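Local structure of pyridoxine 4-oxidase (Mesorhizobium loti, 4HA6) at residues Trp112-Asp115 against Glu116-Val120; Arg400-Glu403 against Ala404-Ile408; Glu63-Ala66 against Gly67-Gly70; Val150-Leu153 against Ala154-Phe157; Lys202-Arg205 against Gly206-Asn209. The protein catalyses the oxidation of pyridoxine as an FAD-dependent oxidase of the GMC oxidoreductase family, EC 1.1.3.12, and is seen here with pyridoxamine bound. All blocks are in the same frame, centred on the assembly; numbering follows the deposited sequence.

Contact 1 of 5, residues Trp112-Asp115 against Glu116-Val120; sequences WGWD and ELLPV
G113 and L117 close the first turn of helix 114-124, with G113 as its N-cap: L117 N donates to G113 O at 2.8 Å with an N-H...O angle of 153°. The next rung, L118 N to W114 O, is equally short at 2.8 Å but more bent, with 131° at the hydrogen. The regular pattern then stops, because P119 has no N-H to offer; its CD instead lies 3.4 Å from D115 O, and the helix is kinked here. V120 N donates a weak bond to L117 O at 2.7 Å, three residues back.

The polar ends of W112 and E116 find partners outside the turn. W112 NE1 donates to A463 O, which satisfies the indole of a buried residue, and E116 OE2 forms a salt bridge with R110. L117 sends CD1 to within 3.6 Å of W112 O, and also packs on T499 of helix 490-506 and F100 of helix 97-107, tying the start of this helix to two others.

W114 has CG anti to the backbone N (chi1 -179°), which brings its indole toward L118. Both methyls of L118 reach the nitrogen corner of that ring, CD1 and CD2 each 3.6 Å from W114 NE1.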
loop_
_atom_site.group_PDB
_atom_site.type_symbol
_atom_site.label_atom_id
_atom_site.label_comp_id
_atom_site.label_asym_id
_atom_site.label_seq_id
_atom_site.Cartn_x
_atom_site.Cartn_y
_atom_site.Cartn_z
ATOM N N TRP A 112 13.022 3.536 -13.258
ATOM C CA TRP A 112 11.912 2.898 -12.586
ATOM C C TRP A 112 11.930 1.395 -12.803
ATOM O O TRP A 112 10.968 0.705 -12.468
ATOM C CB TRP A 112 10.596 3.512 -13.084
ATOM C CG TRP A 112 10.453 4.966 -12.661
ATOM C CD1 TRP A 112 10.395 6.074 -13.476
ATOM C CD2 TRP A 112 10.390 5.459 -11.319
ATOM N NE1 TRP A 112 10.274 7.221 -12.709
ATOM C CE2 TRP A 112 10.273 6.865 -11.383
ATOM C CE3 TRP A 112 10.405 4.846 -10.065
ATOM C CZ2 TRP A 112 10.182 7.654 -10.250
ATOM C CZ3 TRP A 112 10.319 5.633 -8.944
ATOM C CH2 TRP A 112 10.206 7.021 -9.040
ATOM N N GLY A 113 13.020 0.888 -13.379
ATOM C CA GLY A 113 13.174 -0.542 -13.599
ATOM C C GLY A 113 13.873 -1.209 -12.433
ATOM O O GLY A 113 14.573 -0.538 -11.665
ATOM N N TRP A 114 13.672 -2.519 -12.291
ATOM C CA TRP A 114 14.246 -3.286 -11.188
ATOM C C TRP A 114 15.760 -3.050 -11.012
ATOM O O TRP A 114 16.242 -2.855 -9.888
ATOM C CB TRP A 114 13.983 -4.776 -11.414
ATOM C CG TRP A 114 14.513 -5.665 -10.328
ATOM C CD1 TRP A 114 15.708 -6.338 -10.320
ATOM C CD2 TRP A 114 13.856 -5.999 -9.100
ATOM N NE1 TRP A 114 15.837 -7.056 -9.152
ATOM C CE2 TRP A 114 14.716 -6.866 -8.384
ATOM C CE3 TRP A 114 12.627 -5.641 -8.529
ATOM C CZ2 TRP A 114 14.380 -7.395 -7.130
ATOM C CZ3 TRP A 114 12.297 -6.154 -7.283
ATOM C CH2 TRP A 114 13.168 -7.030 -6.598
ATOM N N ASP A 115 16.500 -3.069 -12.120
ATOM C CA ASP A 115 17.958 -2.920 -12.074
ATOM C C ASP A 115 18.373 -1.599 -11.439
ATOM O O ASP A 115 19.296 -1.564 -10.629
ATOM C CB ASP A 115 18.563 -3.007 -13.477
ATOM C CG ASP A 115 18.553 -4.417 -14.033
ATOM O OD1 ASP A 115 18.496 -5.384 -13.238
ATOM O OD2 ASP A 115 18.608 -4.553 -15.273
ATOM N N GLU A 116 17.693 -0.514 -11.807
ATOM C CA GLU A 116 18.032 0.804 -11.261
ATOM C C GLU A 116 17.441 0.973 -9.870
ATOM O O GLU A 116 17.994 1.688 -9.036
ATOM C CB GLU A 116 17.561 1.923 -12.190
ATOM C CG GLU A 116 18.150 1.855 -13.607
ATOM C CD GLU A 116 19.489 2.565 -13.756
ATOM O OE1 GLU A 116 20.232 2.680 -12.755
ATOM O OE2 GLU A 116 19.795 3.005 -14.890
ATOM N N LEU A 117 16.317 0.314 -9.613
ATOM C CA LEU A 117 15.699 0.378 -8.283
ATOM C C LEU A 117 16.507 -0.420 -7.262
ATOM O O LEU A 117 16.476 -0.123 -6.071
ATOM C CB LEU A 117 14.258 -0.134 -8.331
ATOM C CG LEU A 117 13.288 0.885 -8.936
ATOM C CD1 LEU A 117 11.889 0.324 -9.012
ATOM C CD2 LEU A 117 13.295 2.178 -8.142
ATOM N N LEU A 118 17.244 -1.422 -7.736
ATOM C CA LEU A 118 18.018 -2.303 -6.849
ATOM C C LEU A 118 18.887 -1.531 -5.825
ATOM O O LEU A 118 18.759 -1.761 -4.616
ATOM C CB LEU A 118 18.819 -3.322 -7.672
ATOM C CG LEU A 118 18.834 -4.798 -7.275
ATOM C CD1 LEU A 118 17.558 -5.246 -6.593
ATOM C CD2 LEU A 118 19.069 -5.631 -8.524
ATOM N N PRO A 119 19.725 -0.578 -6.289
ATOM C CA PRO A 119 20.485 0.200 -5.296
ATOM C C PRO A 119 19.591 1.067 -4.408
ATOM O O PRO A 119 20.013 1.452 -3.320
ATOM C CB PRO A 119 21.359 1.123 -6.156
ATOM C CG PRO A 119 21.375 0.523 -7.510
ATOM C CD PRO A 119 20.063 -0.180 -7.671
ATOM N N VAL A 120 18.388 1.398 -4.878
ATOM C CA VAL A 120 17.460 2.206 -4.076
ATOM C C VAL A 120 16.869 1.380 -2.931
ATOM O O VAL A 120 16.902 1.810 -1.772
ATOM C CB VAL A 120 16.343 2.850 -4.945
ATOM C CG1 VAL A 120 15.232 3.451 -4.077
ATOM C CG2 VAL A 120 16.931 3.914 -5.881
#

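Contact 2 of 5, residues Arg400-Glu403 against Ala404-Ile408; sequences RALE and ASRTI
L402 and R406 stand one turn apart on helix 392-409, their side chains side by side and pointing the same way, with L402 CD2 3.8 Å from R406 CG. R406 keeps CG beside its own backbone N (chi1 -60°), which sets CG only 3.3 Å from L402 O; the chain then runs straight past the leucine and bends at chi3 (71°), and NE forms a salt bridge with E421. With an alanine here, the L402 methyl would probably lose the aliphatic stem beside it and E421 its charged mate.

R400 curls instead. Bent at chi2 and again at chi3, it turns its guanidinium side-on to E403, so that NE at 3.1 Å and NH2 at 3.0 Å both meet E403 OE1. That oxygen lies in the guanidinium plane, yet it is approached from above the carboxylate plane, both nitrogens on the same face. E403 itself is extended beyond CG, while R400 NH1 has a second partner in E396.

On the inner side A401, A404 and S405 pack on strands 333-338 and 355-362, and buried S405 OG is satisfied by N298 OD1. Beneath the side chains the backbone bonds are regular, as in R406 N to L402 O at 3.0 Å. The chemistry implies an amphipathic helix: small residues against the sheet, and a charge network of R400 with E396 and E403 that probably limits how freely the arginine turns.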
loop_
_atom_site.group_PDB
_atom_site.type_symbol
_atom_site.label_atom_id
_atom_site.label_comp_id
_atom_site.label_asym_id
_atom_site.label_seq_id
_atom_site.Cartn_x
_atom_site.Cartn_y
_atom_site.Cartn_z
ATOM N N ARG A 400 -9.154 -18.908 -10.201
ATOM C CA ARG A 400 -7.887 -19.634 -10.133
ATOM C C ARG A 400 -7.297 -19.517 -8.728
ATOM O O ARG A 400 -6.762 -20.497 -8.180
ATOM C CB ARG A 400 -6.898 -19.137 -11.193
ATOM C CG ARG A 400 -7.401 -19.204 -12.654
ATOM C CD ARG A 400 -7.548 -20.638 -13.187
ATOM N NE ARG A 400 -8.792 -21.285 -12.755
ATOM C CZ ARG A 400 -9.992 -21.076 -13.306
ATOM N NH1 ARG A 400 -10.138 -20.231 -14.324
ATOM N NH2 ARG A 400 -11.059 -21.712 -12.832
ATOM N N ALA A 401 -7.433 -18.337 -8.116
ATOM C CA ALA A 401 -6.844 -18.120 -6.784
ATOM C C ALA A 401 -7.574 -18.965 -5.743
ATOM O O ALA A 401 -6.929 -19.643 -4.928
ATOM C CB ALA A 401 -6.872 -16.643 -6.390
ATOM N N LEU A 402 -8.910 -18.915 -5.764
ATOM C CA LEU A 402 -9.727 -19.721 -4.842
ATOM C C LEU A 402 -9.399 -21.186 -5.049
ATOM O O LEU A 402 -9.313 -21.967 -4.092
ATOM C CB LEU A 402 -11.212 -19.544 -5.135
ATOM C CG LEU A 402 -12.252 -19.594 -4.001
ATOM C CD1 LEU A 402 -13.610 -20.012 -4.535
ATOM C CD2 LEU A 402 -11.847 -20.434 -2.782
ATOM N N GLU A 403 -9.240 -21.579 -6.306
ATOM C CA GLU A 403 -8.938 -22.978 -6.566
ATOM C C GLU A 403 -7.573 -23.349 -6.037
ATOM O O GLU A 403 -7.379 -24.462 -5.557
ATOM C CB GLU A 403 -9.074 -23.311 -8.050
ATOM C CG GLU A 403 -10.519 -23.313 -8.474
ATOM C CD GLU A 403 -10.702 -23.686 -9.911
ATOM O OE1 GLU A 403 -9.758 -23.467 -10.709
ATOM O OE2 GLU A 403 -11.797 -24.193 -10.233
ATOM N N ALA A 404 -6.626 -22.421 -6.115
ATOM C CA ALA A 404 -5.288 -22.727 -5.632
ATOM C C ALA A 404 -5.339 -22.869 -4.119
ATOM O O ALA A 404 -4.683 -23.743 -3.540
ATOM C CB ALA A 404 -4.305 -21.653 -6.045
ATOM N N SER A 405 -6.136 -22.006 -3.491
ATOM C CA SER A 405 -6.253 -21.973 -2.036
ATOM C C SER A 405 -6.818 -23.283 -1.488
ATOM O O SER A 405 -6.330 -23.828 -0.485
ATOM C CB SER A 405 -7.165 -20.813 -1.615
ATOM O OG SER A 405 -7.229 -20.724 -0.206
ATOM N N ARG A 406 -7.874 -23.775 -2.119
ATOM C CA ARG A 406 -8.492 -25.002 -1.643
ATOM C C ARG A 406 -7.559 -26.202 -1.847
ATOM O O ARG A 406 -7.470 -27.060 -0.973
ATOM C CB ARG A 406 -9.858 -25.198 -2.297
ATOM C CG ARG A 406 -10.816 -24.030 -1.992
ATOM C CD ARG A 406 -12.208 -24.296 -2.525
ATOM N NE ARG A 406 -12.866 -25.336 -1.750
ATOM C CZ ARG A 406 -13.849 -26.100 -2.212
ATOM N NH1 ARG A 406 -14.285 -25.942 -3.456
ATOM N NH2 ARG A 406 -14.391 -27.027 -1.433
ATOM N N THR A 407 -6.835 -26.231 -2.969
ATOM C CA THR A 407 -5.861 -27.300 -3.217
ATOM C C THR A 407 -4.828 -27.320 -2.083
ATOM O O THR A 407 -4.579 -28.366 -1.467
ATOM C CB THR A 407 -5.160 -27.151 -4.594
ATOM O OG1 THR A 407 -6.138 -27.235 -5.639
ATOM C CG2 THR A 407 -4.126 -28.245 -4.813
ATOM N N ILE A 408 -4.246 -26.161 -1.787
ATOM C CA ILE A 408 -3.291 -26.064 -0.684
ATOM C C ILE A 408 -3.966 -26.414 0.641
ATOM O O ILE A 408 -3.440 -27.221 1.406
ATOM C CB ILE A 408 -2.645 -24.676 -0.575
ATOM C CG1 ILE A 408 -1.788 -24.388 -1.814
ATOM C CG2 ILE A 408 -1.798 -24.597 0.700
ATOM C CD1 ILE A 408 -1.363 -22.937 -1.950
#

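Contact 3 of 5, residues Glu63-Ala66 against Gly67-Gly70; sequences EAQA and GTAG
Q65 and T68 are the ends of a type I beta turn, with A66 and G67 at its corners in near-helical backbone angles, and T68 N donates to Q65 O at 2.9 Å from well above the carbonyl plane. G70 N reaches the same oxygen at 2.8 Å, a weak bond because its angle at the hydrogen is only 125°. A water spans the outside of the bend, donating to A66 O and accepting from A69 N at 2.8 Å.

The side chains of Q65 and T68 cross at an angle, T68 OG1 coming within 3.3 Å of Q65 CB. The hydroxyl's hydrogen-bond partner is H73 NE2. Q65 bends at chi2 (-65°), carrying its amide back along the chain to E63: NE2 donates to E63 O at 3.2 Å in a nearly straight bond of 169°, with E63 O in the amide plane but NE2 above the carbonyl plane. NE2 also bonds to D385 OD2, and OE1 accepts from Y388 N.

Three bonds thus grip the buried amide from both ends and fix its rotation, so the glutamine ties this loop, between strands 60-61 and 74-75, to D385 at the end of strand 383-385 and to Y388 just after it.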
loop_
_atom_site.group_PDB
_atom_site.type_symbol
_atom_site.label_atom_id
_atom_site.label_comp_id
_atom_site.label_asym_id
_atom_site.label_seq_id
_atom_site.Cartn_x
_atom_site.Cartn_y
_atom_site.Cartn_z
ATOM N N GLU A 63 -18.030 3.685 -2.645
ATOM C CA GLU A 63 -19.351 3.406 -3.213
ATOM C C GLU A 63 -19.672 1.909 -3.149
ATOM O O GLU A 63 -18.765 1.076 -3.065
ATOM C CB GLU A 63 -19.405 3.853 -4.668
ATOM C CG GLU A 63 -19.192 5.365 -4.870
ATOM C CD GLU A 63 -20.212 6.199 -4.116
ATOM O OE1 GLU A 63 -19.860 6.770 -3.053
ATOM O OE2 GLU A 63 -21.365 6.277 -4.588
ATOM N N ALA A 64 -20.958 1.565 -3.196
ATOM C CA ALA A 64 -21.378 0.172 -3.384
ATOM C C ALA A 64 -20.711 -0.422 -4.629
ATOM O O ALA A 64 -20.663 0.240 -5.659
ATOM C CB ALA A 64 -22.902 0.094 -3.520
ATOM N N GLN A 65 -20.206 -1.658 -4.548
ATOM C CA GLN A 65 -19.548 -2.279 -5.716
ATOM C C GLN A 65 -20.348 -3.412 -6.347
ATOM O O GLN A 65 -20.487 -4.483 -5.744
ATOM C CB GLN A 65 -18.167 -2.831 -5.344
ATOM C CG GLN A 65 -17.184 -1.782 -4.890
ATOM C CD GLN A 65 -16.831 -0.817 -5.994
ATOM O OE1 GLN A 65 -16.148 -1.179 -6.945
ATOM N NE2 GLN A 65 -17.287 0.415 -5.873
ATOM N N ALA A 66 -20.823 -3.187 -7.572
ATOM C CA ALA A 66 -21.604 -4.172 -8.322
ATOM C C ALA A 66 -20.854 -5.495 -8.486
ATOM O O ALA A 66 -21.464 -6.579 -8.508
ATOM C CB ALA A 66 -21.981 -3.605 -9.691
ATOM N N GLY A 67 -19.534 -5.407 -8.594
ATOM C CA GLY A 67 -18.708 -6.596 -8.749
ATOM C C GLY A 67 -18.445 -7.329 -7.443
ATOM O O GLY A 67 -17.917 -8.446 -7.463
ATOM N N THR A 68 -18.785 -6.719 -6.304
ATOM C CA THR A 68 -18.663 -7.435 -5.026
ATOM C C THR A 68 -20.007 -7.484 -4.316
ATOM O O THR A 68 -20.124 -7.058 -3.159
ATOM C CB THR A 68 -17.589 -6.821 -4.075
ATOM O OG1 THR A 68 -18.093 -5.607 -3.497
ATOM C CG2 THR A 68 -16.295 -6.536 -4.826
ATOM N N ALA A 69 -21.010 -8.000 -5.030
ATOM C CA ALA A 69 -22.356 -8.212 -4.501
ATOM C C ALA A 69 -22.980 -6.935 -3.948
ATOM O O ALA A 69 -23.734 -6.977 -2.972
ATOM C CB ALA A 69 -22.349 -9.312 -3.430
ATOM N N GLY A 70 -22.671 -5.802 -4.570
ATOM C CA GLY A 70 -23.196 -4.525 -4.109
ATOM C C GLY A 70 -22.648 -4.035 -2.776
ATOM O O GLY A 70 -23.151 -3.042 -2.234
HETATM O O HOH W 1 -21.317 -8.954 -7.643
#

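Contact 4 of 5, residues Val150-Leu153 against Ala154-Phe157; sequences VSPL and ARAF
V150 and R155 meet through both apolar and polar atoms at the start of helix 152-163. The apolar part centres on one methyl: V150 CG1, anti to the backbone N (chi1 174°), packs 3.6 Å from A154 CB and 3.7 Å from R155 CG. It thus fills the angle between two consecutive residues of the first turn.

The charged group of R155 is held in two ways. Its chain leaves CG extended and then twists at chi3 (-109°), which folds the guanidinium back over the helix start. NE and NH2 both reach V150 O, at 3.1 and 3.2 Å, but each bond is weak, bent to about 125° at the hydrogen. One guanidinium face meanwhile lies over the backbone at S151 and P152, with P152 CA 3.3 Å from its plane, and P152 CD is 3.7 Å from R155 NH2.

Between these groups sits the N-cap of the helix, S151. Its OG accepts a weak capping bond from L153 N at 3.1 Å, and its backbone N donates to E315 OE1, which anchors the cap to strand 314-320. P152, lacking an N-H, takes the first helical position, where an N-H would have no helical i-4 carbonyl to reach.

The main-chain bonds follow the helical pattern: R155 N to S151 O at 2.9 Å, then A156 N to P152 O and F157 N to L153 O. On the buried side L153 touches C337 and L414, A154 rests on E315, and F157 packs against S316 of strand 314-320 and V335 and C337 of strand 333-338.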
loop_
_atom_site.group_PDB
_atom_site.type_symbol
_atom_site.label_atom_id
_atom_site.label_comp_id
_atom_site.label_asym_id
_atom_site.label_seq_id
_atom_site.Cartn_x
_atom_site.Cartn_y
_atom_site.Cartn_z
ATOM N N VAL A 150 7.834 -18.327 13.604
ATOM C CA VAL A 150 6.755 -18.655 12.663
ATOM C C VAL A 150 5.783 -19.676 13.255
ATOM O O VAL A 150 6.193 -20.716 13.786
ATOM C CB VAL A 150 7.301 -19.177 11.319
ATOM C CG1 VAL A 150 6.170 -19.653 10.428
ATOM C CG2 VAL A 150 8.111 -18.101 10.618
ATOM N N SER A 151 4.492 -19.372 13.164
ATOM C CA SER A 151 3.441 -20.258 13.672
ATOM C C SER A 151 3.500 -21.678 13.078
ATOM O O SER A 151 3.722 -21.849 11.878
ATOM C CB SER A 151 2.076 -19.634 13.378
ATOM O OG SER A 151 1.054 -20.599 13.459
ATOM N N PRO A 152 3.294 -22.708 13.921
ATOM C CA PRO A 152 3.292 -24.068 13.373
ATOM C C PRO A 152 2.243 -24.245 12.267
ATOM O O PRO A 152 2.488 -25.018 11.337
ATOM C CB PRO A 152 2.983 -24.954 14.597
ATOM C CG PRO A 152 2.490 -24.036 15.657
ATOM C CD PRO A 152 3.134 -22.699 15.385
ATOM N N LEU A 153 1.116 -23.529 12.356
ATOM C CA LEU A 153 0.141 -23.459 11.252
ATOM C C LEU A 153 0.769 -22.938 9.955
ATOM O O LEU A 153 0.580 -23.528 8.885
ATOM C CB LEU A 153 -1.066 -22.572 11.626
ATOM C CG LEU A 153 -2.132 -22.329 10.546
ATOM C CD1 LEU A 153 -2.570 -23.628 9.846
ATOM C CD2 LEU A 153 -3.356 -21.616 11.122
ATOM N N ALA A 154 1.507 -21.832 10.050
ATOM C CA ALA A 154 2.164 -21.251 8.877
ATOM C C ALA A 154 3.236 -22.177 8.306
ATOM O O ALA A 154 3.399 -22.278 7.083
ATOM C CB ALA A 154 2.754 -19.890 9.198
ATOM N N ARG A 155 3.971 -22.863 9.178
ATOM C CA ARG A 155 4.977 -23.793 8.682
ATOM C C ARG A 155 4.319 -24.946 7.937
ATOM O O ARG A 155 4.867 -25.473 6.964
ATOM C CB ARG A 155 5.867 -24.313 9.816
ATOM C CG ARG A 155 6.822 -23.270 10.368
ATOM C CD ARG A 155 7.764 -23.871 11.399
ATOM N NE ARG A 155 7.462 -23.407 12.752
ATOM C CZ ARG A 155 6.857 -24.149 13.677
ATOM N NH1 ARG A 155 6.491 -25.397 13.395
ATOM N NH2 ARG A 155 6.624 -23.644 14.885
ATOM N N ALA A 156 3.144 -25.344 8.406
ATOM C CA ALA A 156 2.413 -26.438 7.794
ATOM C C ALA A 156 1.907 -25.984 6.421
ATOM O O ALA A 156 1.898 -26.758 5.447
ATOM C CB ALA A 156 1.268 -26.851 8.686
ATOM N N PHE A 157 1.486 -24.724 6.352
ATOM C CA PHE A 157 1.006 -24.143 5.111
ATOM C C PHE A 157 2.164 -24.110 4.119
ATOM O O PHE A 157 2.019 -24.492 2.950
ATOM C CB PHE A 157 0.492 -22.739 5.394
ATOM C CG PHE A 157 0.175 -21.935 4.166
ATOM C CD1 PHE A 157 -1.007 -22.148 3.463
ATOM C CD2 PHE A 157 1.038 -20.926 3.743
ATOM C CE1 PHE A 157 -1.318 -21.385 2.339
ATOM C CE2 PHE A 157 0.740 -20.155 2.615
ATOM C CZ PHE A 157 -0.439 -20.386 1.914
#

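Contact 5 of 5, residues Lys202-Arg205 against Gly206-Asn209; sequences KAVR and GRKN
V204 and R207 meet where the short helix 202-205 runs out, one face of the arginine's guanidinium lying over the valine. V204 CG2 is 3.9 Å from both R207 CZ and R207 NH2, and sits toward the rim of the planar group. R207 gets there as an extended chain from CG to NE, with CG beside its backbone N (chi1 -64°), and its stem passes close to the helix end: CG is 3.1 Å from V204 O.

The backbone supports this placement. R207 N donates to V204 O at 3.0 Å and 163°, closing a type I beta turn with R205 and G206 at its corners. G206 N is shared between two carbonyls, K202 O at 3.0 Å and, more weakly, A203 O at 3.0 Å, so the first amide beyond the helix has acceptors four and three residues back.

Further out, R207 NH1 bonds to S21 OG and weakly to A18 O, at the end of helix 11-20. A leucine in its place would probably leave S21 OG without this donor and take the flat cover off V204. R205, also an extended chain, leaves at a wide angle to R207 and gives NE to L200 O and NH1 to E36 in a salt bridge. Beyond the turn, N209 ND2 donates to S21 O and S26 O, and its backbone pairs with V28.

These bonds lead the chain into strand 210-213, which lies beside strand 28-31 at the edge of the five-stranded parallel sheet of order 3-2-1-4-5, as in Rossmann-type FAD-binding domains.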
loop_
_atom_site.group_PDB
_atom_site.type_symbol
_atom_site.label_atom_id
_atom_site.label_comp_id
_atom_site.label_asym_id
_atom_site.label_seq_id
_atom_site.Cartn_x
_atom_site.Cartn_y
_atom_site.Cartn_z
ATOM N N LYS A 202 15.286 11.002 16.480
ATOM C CA LYS A 202 15.490 12.160 17.355
ATOM C C LYS A 202 16.489 13.119 16.734
ATOM O O LYS A 202 16.282 14.333 16.725
ATOM C CB LYS A 202 15.998 11.730 18.737
ATOM C CG LYS A 202 14.916 11.223 19.679
ATOM C CD LYS A 202 15.071 11.831 21.075
ATOM C CE LYS A 202 16.452 11.571 21.660
ATOM N NZ LYS A 202 16.751 12.455 22.826
ATOM N N ALA A 203 17.567 12.559 16.200
ATOM C CA ALA A 203 18.595 13.355 15.538
ATOM C C ALA A 203 18.046 14.143 14.350
ATOM O O ALA A 203 18.195 15.360 14.298
ATOM C CB ALA A 203 19.735 12.468 15.098
ATOM N N VAL A 204 17.429 13.449 13.392
ATOM C CA VAL A 204 16.787 14.123 12.260
ATOM C C VAL A 204 15.847 15.239 12.737
ATOM O O VAL A 204 15.941 16.380 12.274
ATOM C CB VAL A 204 15.995 13.125 11.373
ATOM C CG1 VAL A 204 15.185 13.865 10.313
ATOM C CG2 VAL A 204 16.948 12.110 10.711
ATOM N N ARG A 205 14.948 14.916 13.666
ATOM C CA ARG A 205 13.981 15.905 14.149
ATOM C C ARG A 205 14.673 17.123 14.781
ATOM O O ARG A 205 14.124 18.226 14.786
ATOM C CB ARG A 205 13.002 15.272 15.138
ATOM C CG ARG A 205 12.075 14.191 14.548
ATOM C CD ARG A 205 11.289 13.478 15.662
ATOM N NE ARG A 205 10.297 12.499 15.190
ATOM C CZ ARG A 205 8.985 12.731 15.135
ATOM N NH1 ARG A 205 8.507 13.909 15.513
ATOM N NH2 ARG A 205 8.145 11.793 14.709
ATOM N N GLY A 206 15.882 16.926 15.296
ATOM C CA GLY A 206 16.618 18.014 15.921
ATOM C C GLY A 206 17.226 19.016 14.953
ATOM O O GLY A 206 17.677 20.080 15.380
ATOM N N ARG A 207 17.242 18.690 13.660
ATOM C CA ARG A 207 17.859 19.564 12.658
ATOM C C ARG A 207 17.192 20.937 12.631
ATOM O O ARG A 207 15.959 21.037 12.624
ATOM C CB ARG A 207 17.784 18.925 11.263
ATOM C CG ARG A 207 18.563 17.627 11.121
ATOM C CD ARG A 207 18.364 16.972 9.754
ATOM N NE ARG A 207 19.176 15.762 9.646
ATOM C CZ ARG A 207 19.026 14.814 8.720
ATOM N NH1 ARG A 207 18.083 14.918 7.791
ATOM N NH2 ARG A 207 19.826 13.748 8.730
ATOM N N LYS A 208 17.999 21.995 12.603
ATOM C CA LYS A 208 17.462 23.358 12.659
ATOM C C LYS A 208 16.775 23.753 11.352
ATOM O O LYS A 208 16.029 24.732 11.314
ATOM C CB LYS A 208 18.560 24.374 13.012
ATOM C CG LYS A 208 19.274 24.951 11.796
ATOM C CD LYS A 208 20.697 24.427 11.668
ATOM C CE LYS A 208 21.646 25.163 12.609
ATOM N NZ LYS A 208 23.041 24.653 12.505
ATOM N N ASN A 209 17.021 22.985 10.288
ATOM C CA ASN A 209 16.415 23.261 8.983
ATOM C C ASN A 209 15.160 22.420 8.703
ATOM O O ASN A 209 14.527 22.555 7.647
ATOM C CB ASN A 209 17.444 23.059 7.865
ATOM C CG ASN A 209 17.945 21.632 7.786
ATOM O OD1 ASN A 209 17.952 20.917 8.782
ATOM N ND2 ASN A 209 18.365 21.207 6.594
#

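How the contacts relate
Contacts 2 and 4 are the closest pair, their centres 18 Å apart, and the only two that touch: I408 CG2 packs 3.6 Å from F157 CE1. Their helices, 392-409 and 152-163, both lie against strand 333-338 of the antiparallel sheet, and contact 4 is the more buried. Contact 1 also has a buried side, but it faces other helices rather than that sheet. Contact 5 is a surface contact beside the parallel sheet, about 50 Å from contact 2, centre to centre. Contact 3 has no helix and relies on a gripped amide and a water. Arginines R400, R406 and R205 pair with carboxylates, whereas R155 and R207 lay a guanidinium face over backbone and valine.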